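Local coordinates for protein fanconi-associated nuclease 1 homolog (Pseudomonas aeruginosa, PDB 5Y7Q) that belongs to the FAN1 family of nucleases, carrying FAN1 helix-turn-helix, SAP and VRR-NUC domains, and is bound to DNA here, at residues F41-N46 against L84-M89; P77-A82 against R109-P114. One frame throughout, in Å; residues are numbered along the deposited sequence.

Interaction 1: F41-N46 against L84-M89; sequences FYYLHN and LVRMVM. With nucleotides of chain B.
A cation-pi contact between Tyr43 and Arg86, built against a DNA phosphate, joins the first turn of helix 42-57 to the C-terminal part of helix 78-89 in the helix-turn-helix region. The two segments run nearly perpendicular, at 86°, and their axes stay 9.9 Å apart, a gap that large side chains must fill. Arg86 bends at chi2 (-59°) and carries its guanidinium over one face of the Tyr43 ring, with Arg86 CZ 3.7 Å from the ring centroid. The two planes are tilted 36° apart, and Arg86 CD adds a CH-pi contact over the same face. Arginine suits this place because its flat cation can lie on a ring while its N-H groups point outward in the guanidinium plane: NH1 and NH2 both donate to OP2 of DG10 of chain B, Arg86 NH1 at 3.0 Å. Tyr42 OH gives the same oxygen a third bond, 2.6 Å from OP2 of DG10 of chain B, so one phosphate oxygen is gripped by both helices. Beneath this polar end the contact is apolar. Val85 CG1 meets the edge of the Tyr43 ring, 3.6 Å from Tyr43 CD2, while Val85 CG2 packs on Leu44 CD1. Met89 CE reaches Tyr43 CB. Glu104, in the loop before helix 108-118, takes a hydrogen bond from Tyr43 OH and a salt bridge from Arg86 NH2, tying ring and guanidinium together; helix 209-215 packs on Tyr42, and strand 184-187 lies against Leu84, Met87 and Val88 of helix 78-89.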
ATOM      1  N   PHE A  41     -31.228   5.634   0.309  1.00 75.44           N
ATOM      2  CA  PHE A  41     -30.488   5.681   1.566  1.00 72.51           C
ATOM      3  C   PHE A  41     -29.355   4.650   1.665  1.00 72.17           C
ATOM      4  O   PHE A  41     -28.899   4.369   2.777  1.00 76.24           O
ATOM      5  CB  PHE A  41     -31.445   5.574   2.747  1.00 71.89           C
ATOM      6  CG  PHE A  41     -32.164   6.865   3.037  1.00 70.85           C
ATOM      7  CD1 PHE A  41     -31.455   7.980   3.485  1.00 64.62           C
ATOM      8  CD2 PHE A  41     -33.542   6.976   2.838  1.00 71.69           C
ATOM      9  CE1 PHE A  41     -32.112   9.188   3.733  1.00 73.49           C
ATOM     10  CE2 PHE A  41     -34.205   8.176   3.094  1.00 73.39           C
ATOM     11  CZ  PHE A  41     -33.495   9.284   3.543  1.00 72.45           C
ATOM     12  N   TYR A  42     -28.935   4.040   0.547  1.00 63.32           N
ATOM     13  CA  TYR A  42     -27.965   2.940   0.549  1.00 63.01           C
ATOM     14  C   TYR A  42     -26.796   3.187   1.505  1.00 66.72           C
ATOM     15  O   TYR A  42     -26.400   2.289   2.262  1.00 69.57           O
ATOM     16  CB  TYR A  42     -27.426   2.703  -0.880  1.00 57.08           C
ATOM     17  CG  TYR A  42     -26.545   3.817  -1.408  1.00 55.03           C
ATOM     18  CD1 TYR A  42     -27.092   4.934  -2.032  1.00 58.42           C
ATOM     19  CD2 TYR A  42     -25.170   3.780  -1.235  1.00 52.77           C
ATOM     20  CE1 TYR A  42     -26.284   5.972  -2.480  1.00 58.32           C
ATOM     21  CE2 TYR A  42     -24.356   4.800  -1.680  1.00 51.23           C
ATOM     22  CZ  TYR A  42     -24.913   5.890  -2.301  1.00 68.82           C
ATOM     23  OH  TYR A  42     -24.090   6.906  -2.737  1.00 75.75           O
ATOM     24  N   TYR A  43     -26.272   4.417   1.509  1.00 64.30           N
ATOM     25  CA  TYR A  43     -25.107   4.747   2.326  1.00 56.86           C
ATOM     26  C   TYR A  43     -25.437   4.695   3.818  1.00 58.72           C
ATOM     27  O   TYR A  43     -24.664   4.141   4.611  1.00 54.94           O
ATOM     28  CB  TYR A  43     -24.582   6.132   1.932  1.00 52.67           C
ATOM     29  CG  TYR A  43     -25.605   7.264   2.090  1.00 58.16           C
ATOM     30  CD1 TYR A  43     -26.580   7.489   1.117  1.00 61.38           C
ATOM     31  CD2 TYR A  43     -25.594   8.101   3.211  1.00 51.77           C
ATOM     32  CE1 TYR A  43     -27.521   8.503   1.249  1.00 66.20           C
ATOM     33  CE2 TYR A  43     -26.514   9.132   3.340  1.00 58.95           C
ATOM     34  CZ  TYR A  43     -27.484   9.329   2.361  1.00 66.12           C
ATOM     35  OH  TYR A  43     -28.422  10.344   2.484  1.00 63.89           O
ATOM     36  N   LEU A  44     -26.582   5.265   4.218  1.00 58.65           N
ATOM     37  CA  LEU A  44     -26.998   5.191   5.617  1.00 62.26           C
ATOM     38  C   LEU A  44     -27.177   3.741   6.067  1.00 65.09           C
ATOM     39  O   LEU A  44     -26.679   3.352   7.130  1.00 61.40           O
ATOM     40  CB  LEU A  44     -28.283   5.985   5.819  1.00 66.45           C
ATOM     41  CG  LEU A  44     -28.959   5.885   7.176  1.00 67.87           C
ATOM     42  CD1 LEU A  44     -28.047   6.441   8.229  1.00 72.27           C
ATOM     43  CD2 LEU A  44     -30.232   6.672   7.113  1.00 73.02           C
ATOM     44  N   HIS A  45     -27.877   2.928   5.255  1.00 63.45           N
ATOM     45  CA  HIS A  45     -27.984   1.485   5.495  1.00 61.96           C
ATOM     46  C   HIS A  45     -26.618   0.848   5.761  1.00 65.09           C
ATOM     47  O   HIS A  45     -26.452   0.070   6.715  1.00 66.82           O
ATOM     48  CB  HIS A  45     -28.637   0.795   4.300  1.00 59.38           C
ATOM     49  CG  HIS A  45     -30.053   1.197   4.054  1.00 76.86           C
ATOM     50  ND1 HIS A  45     -30.830   1.821   5.007  1.00 82.32           N
ATOM     51  CD2 HIS A  45     -30.844   1.046   2.964  1.00 77.95           C
ATOM     52  CE1 HIS A  45     -32.035   2.045   4.512  1.00 84.37           C
ATOM     53  NE2 HIS A  45     -32.070   1.585   3.274  1.00 86.22           N
ATOM     54  N   ASN A  46     -25.625   1.160   4.920  1.00 56.41           N
ATOM     55  CA  ASN A  46     -24.302   0.590   5.149  1.00 61.53           C
ATOM     56  C   ASN A  46     -23.740   1.040   6.499  1.00 66.26           C
ATOM     57  O   ASN A  46     -23.165   0.235   7.250  1.00 72.72           O
ATOM     58  CB  ASN A  46     -23.346   0.959   3.999  1.00 56.76           C
ATOM     59  CG  ASN A  46     -23.842   0.481   2.622  1.00 56.45           C
ATOM     60  OD1 ASN A  46     -24.672  -0.433   2.523  1.00 59.90           O
ATOM     61  ND2 ASN A  46     -23.327   1.110   1.554  1.00 55.02           N
ATOM     62  N   LEU A  84     -25.698  13.156   8.641  1.00 50.91           N
ATOM     63  CA  LEU A  84     -24.438  12.847   9.297  1.00 57.31           C
ATOM     64  C   LEU A  84     -23.543  12.038   8.381  1.00 57.87           C
ATOM     65  O   LEU A  84     -22.390  12.412   8.109  1.00 53.44           O
ATOM     66  CB  LEU A  84     -24.674  12.075  10.586  1.00 61.61           C
ATOM     67  CG  LEU A  84     -23.398  12.068  11.419  1.00 63.55           C
ATOM     68  CD1 LEU A  84     -22.904  13.503  11.534  1.00 64.20           C
ATOM     69  CD2 LEU A  84     -23.670  11.495  12.793  1.00 64.07           C
ATOM     70  N   VAL A  85     -24.069  10.926   7.878  1.00 54.54           N
ATOM     71  CA  VAL A  85     -23.215  10.032   7.115  1.00 55.12           C
ATOM     72  C   VAL A  85     -22.672  10.753   5.892  1.00 57.23           C
ATOM     73  O   VAL A  85     -21.479  10.621   5.546  1.00 50.10           O
ATOM     74  CB  VAL A  85     -23.993   8.759   6.768  1.00 60.08           C
ATOM     75  CG1 VAL A  85     -23.204   7.907   5.851  1.00 57.53           C
ATOM     76  CG2 VAL A  85     -24.282   8.002   8.058  1.00 66.70           C
ATOM     77  N   ARG A  86     -23.506  11.597   5.268  1.00 50.12           N
ATOM     78  CA  ARG A  86     -23.011  12.413   4.166  1.00 47.87           C
ATOM     79  C   ARG A  86     -21.812  13.261   4.585  1.00 51.23           C
ATOM     80  O   ARG A  86     -20.808  13.305   3.875  1.00 62.61           O
ATOM     81  CB  ARG A  86     -24.119  13.292   3.618  1.00 51.20           C
ATOM     82  CG  ARG A  86     -25.194  12.525   2.951  1.00 57.85           C
ATOM     83  CD  ARG A  86     -24.684  11.710   1.815  1.00 56.28           C
ATOM     84  NE  ARG A  86     -25.803  11.418   0.937  1.00 68.72           N
ATOM     85  CZ  ARG A  86     -25.710  10.894  -0.283  1.00 64.28           C
ATOM     86  NH1 ARG A  86     -24.524  10.596  -0.783  1.00 55.39           N
ATOM     87  NH2 ARG A  86     -26.816  10.696  -1.006  1.00 57.60           N
ATOM     88  N   MET A  87     -21.886  13.943   5.735  1.00 45.35           N
ATOM     89  CA  MET A  87     -20.734  14.764   6.117  1.00 51.86           C
ATOM     90  C   MET A  87     -19.496  13.905   6.388  1.00 61.29           C
ATOM     91  O   MET A  87     -18.374  14.280   6.011  1.00 64.62           O
ATOM     92  CB  MET A  87     -21.076  15.623   7.337  1.00 58.36           C
ATOM     93  CG  MET A  87     -22.308  16.530   7.126  1.00 67.84           C
ATOM     94  SD  MET A  87     -22.963  17.292   8.597  1.00 78.18           S
ATOM     95  CE  MET A  87     -21.575  18.282   9.045  1.00 78.62           C
ATOM     96  N   VAL A  88     -19.688  12.741   7.009  1.00 61.76           N
ATOM     97  CA  VAL A  88     -18.572  11.879   7.377  1.00 56.77           C
ATOM     98  C   VAL A  88     -17.853  11.370   6.141  1.00 60.29           C
ATOM     99  O   VAL A  88     -16.626  11.279   6.118  1.00 61.83           O
ATOM    100  CB  VAL A  88     -19.078  10.718   8.248  1.00 59.17           C
ATOM    101  CG1 VAL A  88     -17.961   9.736   8.544  1.00 55.41           C
ATOM    102  CG2 VAL A  88     -19.723  11.250   9.548  1.00 62.56           C
ATOM    103  N   MET A  89     -18.594  11.042   5.091  1.00 66.52           N
ATOM    104  CA  MET A  89     -17.958  10.463   3.911  1.00 54.57           C
ATOM    105  C   MET A  89     -17.358  11.496   2.976  1.00 58.57           C
ATOM    106  O   MET A  89     -16.705  11.107   1.997  1.00 61.57           O
ATOM    107  CB  MET A  89     -18.960   9.618   3.133  1.00 52.50           C
ATOM    108  CG  MET A  89     -19.398   8.412   3.902  1.00 57.35           C
ATOM    109  SD  MET A  89     -20.617   7.443   3.028  1.00 57.25           S
ATOM    110  CE  MET A  89     -21.515   8.756   2.136  1.00 69.36           C
TER
ATOM    111  P    DG B  10     -25.781   9.247  -4.709  1.00 72.33           P
ATOM    112  OP1  DG B  10     -27.124   9.771  -5.036  1.00 84.65           O
ATOM    113  OP2  DG B  10     -25.272   9.165  -3.331  1.00 55.80           O
ATOM    114  O5'  DG B  10     -25.734   7.820  -5.405  1.00 71.55           O
ATOM    115  C5'  DG B  10     -26.070   7.721  -6.780  1.00 67.05           C
ATOM    116  C4'  DG B  10     -25.482   6.476  -7.365  1.00 70.76           C
ATOM    117  O4'  DG B  10     -24.051   6.627  -7.425  1.00 78.46           O
ATOM    118  C3'  DG B  10     -25.757   5.224  -6.540  1.00 83.33           C
ATOM    119  O3'  DG B  10     -26.467   4.281  -7.308  1.00 93.41           O
ATOM    120  C2'  DG B  10     -24.379   4.693  -6.150  1.00 75.64           C
ATOM    121  C1'  DG B  10     -23.439   5.410  -7.101  1.00 71.35           C
ATOM    122  N9   DG B  10     -22.164   5.688  -6.480  1.00 68.68           N
ATOM    123  C8   DG B  10     -21.948   6.161  -5.207  1.00 64.45           C
ATOM    124  N7   DG B  10     -20.689   6.307  -4.913  1.00 65.09           N
ATOM    125  C5   DG B  10     -20.027   5.892  -6.064  1.00 74.77           C
ATOM    126  C6   DG B  10     -18.640   5.820  -6.348  1.00 78.49           C
ATOM    127  O6   DG B  10     -17.684   6.118  -5.606  1.00 65.51           O
ATOM    128  N1   DG B  10     -18.408   5.333  -7.643  1.00 83.80           N
ATOM    129  C2   DG B  10     -19.398   4.962  -8.541  1.00 84.40           C
ATOM    130  N2   DG B  10     -18.995   4.523  -9.739  1.00 92.18           N
ATOM    131  N3   DG B  10     -20.690   5.031  -8.286  1.00 83.04           N
ATOM    132  C4   DG B  10     -20.931   5.500  -7.034  1.00 80.03           C
TER

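Interaction 2: P77-A82 against R109-P114; sequences PEASQA and RAAVQP
Ser80 lays its hydroxyl against the turn of helix 108-118 that carries Ala111 and Pro114, between the carbonyl of the one and the ring of the other. Its OG donates to Ala111 O at 2.9 Å, and the C=O...donor angle is 131°. The donor is tilted 20° from the carbonyl plane. The first torsion explains the reach: with OG opposite the carbonyl carbon and next to the backbone N (chi1 -44°), the oxygen is turned toward helix 108-118. The serine CA also comes up to the same acceptor, Ser80 CA lying 3.5 Å from Ala111 O in a CA-H...O contact. Pro114 CG rests 3.3 Å from Ser80 OG, so the pyrrolidine ring flanks the hydroxyl.

Small residues make the approach possible. The axes pass 8.0 Å apart and nearly perpendicular, and the backbones come nearest at Ser80 and Ala111, whose CA atoms are 4.7 Å apart. Alanine suits both helices here: Ala79 CB meets Ala111 CB at 4.0 Å, and neither methyl holds the helices further off. At the outer end Pro77 and Pro114 close the contact with ring carbons, Pro77 CG lying 4.1 Å from Pro114 CG. Pro77 stands at the N-cap of helix 78-89; the helix's own hydrogen bonds do not use the N-cap amide, so a proline is tolerated there.

Pro114 has a further consequence. Its nitrogen has no hydrogen to give the preceding turn, and helix 108-118 is kinked there. Ile105 also packs on Ala111 from the loop before this helix. The chemistry implies a close, economical junction: one side-chain-to-backbone bond gives Ala111 O a partner from the other helix, and methyl and proline carbons supply the rest.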
ATOM      1  N   PRO A  77     -33.709  10.870  14.029  1.00 78.91           N
ATOM      2  CA  PRO A  77     -34.593  10.710  12.873  1.00 74.92           C
ATOM      3  C   PRO A  77     -33.778  10.417  11.627  1.00 70.96           C
ATOM      4  O   PRO A  77     -32.623  10.831  11.513  1.00 76.16           O
ATOM      5  CB  PRO A  77     -35.298  12.067  12.774  1.00 76.94           C
ATOM      6  CG  PRO A  77     -34.373  13.020  13.467  1.00 75.50           C
ATOM      7  CD  PRO A  77     -33.769  12.232  14.584  1.00 82.78           C
ATOM      8  N   GLU A  78     -34.404   9.714  10.681  1.00 71.62           N
ATOM      9  CA  GLU A  78     -33.672   9.181   9.536  1.00 72.87           C
ATOM     10  C   GLU A  78     -32.884  10.268   8.817  1.00 73.73           C
ATOM     11  O   GLU A  78     -31.704  10.082   8.502  1.00 74.22           O
ATOM     12  CB  GLU A  78     -34.632   8.492   8.567  1.00 80.80           C
ATOM     13  CG  GLU A  78     -33.974   7.417   7.687  1.00 89.99           C
ATOM     14  CD  GLU A  78     -34.991   6.440   7.099  1.00101.43           C
ATOM     15  OE1 GLU A  78     -36.024   6.902   6.561  1.00104.31           O
ATOM     16  OE2 GLU A  78     -34.763   5.210   7.191  1.00101.13           O
ATOM     17  N   ALA A  79     -33.507  11.426   8.577  1.00 68.52           N
ATOM     18  CA  ALA A  79     -32.839  12.461   7.792  1.00 66.01           C
ATOM     19  C   ALA A  79     -31.588  12.987   8.492  1.00 71.34           C
ATOM     20  O   ALA A  79     -30.593  13.320   7.834  1.00 75.68           O
ATOM     21  CB  ALA A  79     -33.802  13.602   7.490  1.00 67.59           C
ATOM     22  N   SER A  80     -31.604  13.063   9.820  1.00 63.58           N
ATOM     23  CA  SER A  80     -30.405  13.523  10.505  1.00 61.63           C
ATOM     24  C   SER A  80     -29.314  12.464  10.478  1.00 63.82           C
ATOM     25  O   SER A  80     -28.130  12.792  10.293  1.00 65.14           O
ATOM     26  CB  SER A  80     -30.734  13.922  11.931  1.00 64.25           C
ATOM     27  OG  SER A  80     -31.915  14.685  11.935  1.00 69.49           O
ATOM     28  N   GLN A  81     -29.683  11.192  10.659  1.00 59.91           N
ATOM     29  CA  GLN A  81     -28.721  10.120  10.402  1.00 79.75           C
ATOM     30  C   GLN A  81     -28.078  10.277   9.020  1.00 58.10           C
ATOM     31  O   GLN A  81     -26.845  10.300   8.888  1.00 52.80           O
ATOM     32  CB  GLN A  81     -29.410   8.757  10.517  1.00 82.13           C
ATOM     33  CG  GLN A  81     -29.750   8.318  11.924  1.00 85.97           C
ATOM     34  CD  GLN A  81     -30.381   6.937  11.958  1.00 85.83           C
ATOM     35  OE1 GLN A  81     -31.170   6.598  11.090  1.00 92.41           O
ATOM     36  NE2 GLN A  81     -30.042   6.139  12.965  1.00 81.70           N
ATOM     37  N   ALA A  82     -28.917  10.438   7.984  1.00 61.58           N
ATOM     38  CA  ALA A  82     -28.436  10.515   6.605  1.00 60.58           C
ATOM     39  C   ALA A  82     -27.501  11.692   6.416  1.00 62.60           C
ATOM     40  O   ALA A  82     -26.434  11.563   5.804  1.00 59.34           O
ATOM     41  CB  ALA A  82     -29.611  10.629   5.640  1.00 57.48           C
ATOM     42  N   ARG A 109     -31.282  22.482   6.912  1.00 79.15           N
ATOM     43  CA  ARG A 109     -31.296  23.092   8.239  1.00 79.03           C
ATOM     44  C   ARG A 109     -32.121  22.258   9.219  1.00 70.63           C
ATOM     45  O   ARG A 109     -31.659  21.927  10.328  1.00 70.22           O
ATOM     46  CB  ARG A 109     -31.822  24.521   8.130  1.00 86.21           C
ATOM     47  CG  ARG A 109     -31.451  25.416   9.301  1.00 90.77           C
ATOM     48  CD  ARG A 109     -31.659  26.880   8.952  1.00 97.52           C
ATOM     49  NE  ARG A 109     -30.793  27.300   7.858  1.00 98.02           N
ATOM     50  CZ  ARG A 109     -30.966  28.417   7.164  1.00107.32           C
ATOM     51  NH1 ARG A 109     -31.984  29.225   7.448  1.00113.70           N
ATOM     52  NH2 ARG A 109     -30.129  28.721   6.182  1.00104.78           N
ATOM     53  N   ALA A 110     -33.325  21.861   8.800  1.00 73.00           N
ATOM     54  CA  ALA A 110     -34.142  20.976   9.623  1.00 77.52           C
ATOM     55  C   ALA A 110     -33.382  19.704   9.980  1.00 78.96           C
ATOM     56  O   ALA A 110     -33.261  19.352  11.157  1.00 86.19           O
ATOM     57  CB  ALA A 110     -35.453  20.647   8.907  1.00 77.99           C
ATOM     58  N   ALA A 111     -32.809  19.027   8.986  1.00 74.90           N
ATOM     59  CA  ALA A 111     -32.157  17.752   9.274  1.00 74.70           C
ATOM     60  C   ALA A 111     -30.926  17.918  10.156  1.00 69.69           C
ATOM     61  O   ALA A 111     -30.514  16.965  10.830  1.00 65.61           O
ATOM     62  CB  ALA A 111     -31.782  17.032   7.974  1.00 64.12           C
ATOM     63  N   VAL A 112     -30.307  19.099  10.151  1.00 64.24           N
ATOM     64  CA  VAL A 112     -29.107  19.265  10.951  1.00 66.24           C
ATOM     65  C   VAL A 112     -29.410  19.627  12.407  1.00 75.17           C
ATOM     66  O   VAL A 112     -28.550  19.391  13.275  1.00 64.84           O
ATOM     67  CB  VAL A 112     -28.171  20.303  10.309  1.00 71.24           C
ATOM     68  CG1 VAL A 112     -28.607  21.725  10.653  1.00 68.48           C
ATOM     69  CG2 VAL A 112     -26.729  20.059  10.745  1.00 58.52           C
ATOM     70  N   GLN A 113     -30.596  20.182  12.717  1.00 75.22           N
ATOM     71  CA  GLN A 113     -30.858  20.628  14.096  1.00 78.61           C
ATOM     72  C   GLN A 113     -30.608  19.565  15.175  1.00 84.62           C
ATOM     73  O   GLN A 113     -29.921  19.881  16.167  1.00 79.65           O
ATOM     74  CB  GLN A 113     -32.286  21.178  14.218  1.00 76.52           C
ATOM     75  CG  GLN A 113     -32.578  22.378  13.321  1.00 82.72           C
ATOM     76  CD  GLN A 113     -31.713  23.609  13.615  1.00 94.57           C
ATOM     77  OE1 GLN A 113     -31.636  24.098  14.759  1.00102.75           O
ATOM     78  NE2 GLN A 113     -31.094  24.146  12.569  1.00 74.51           N
ATOM     79  N   PRO A 114     -31.091  18.311  15.056  1.00 88.82           N
ATOM     80  CA  PRO A 114     -30.818  17.337  16.131  1.00 85.15           C
ATOM     81  C   PRO A 114     -29.336  17.043  16.313  1.00 77.71           C
ATOM     82  O   PRO A 114     -28.915  16.762  17.445  1.00 76.82           O
ATOM     83  CB  PRO A 114     -31.597  16.087  15.694  1.00 73.45           C
ATOM     84  CG  PRO A 114     -32.522  16.534  14.646  1.00 78.64           C
ATOM     85  CD  PRO A 114     -31.847  17.675  13.962  1.00 82.12           C
TER

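Helix 78-89 serves both contacts, its N-terminal turn in interaction 2 and its C-terminal part in interaction 1, and in each it meets its partner helix nearly at a right angle. Interaction 1 is buried and lies on the DNA; interaction 2 is partly buried, about 9 Å from the nucleic acid at its nearest atom. Long aromatic and charged side chains span the wider gap of the first, whereas alanine, serine and proline permit the closer approach of the second. The two also touch directly: Ala82 packs against Tyr43 and Phe41, and Gln81 and Glu78 meet Leu44, making one continuous three-helix assembly.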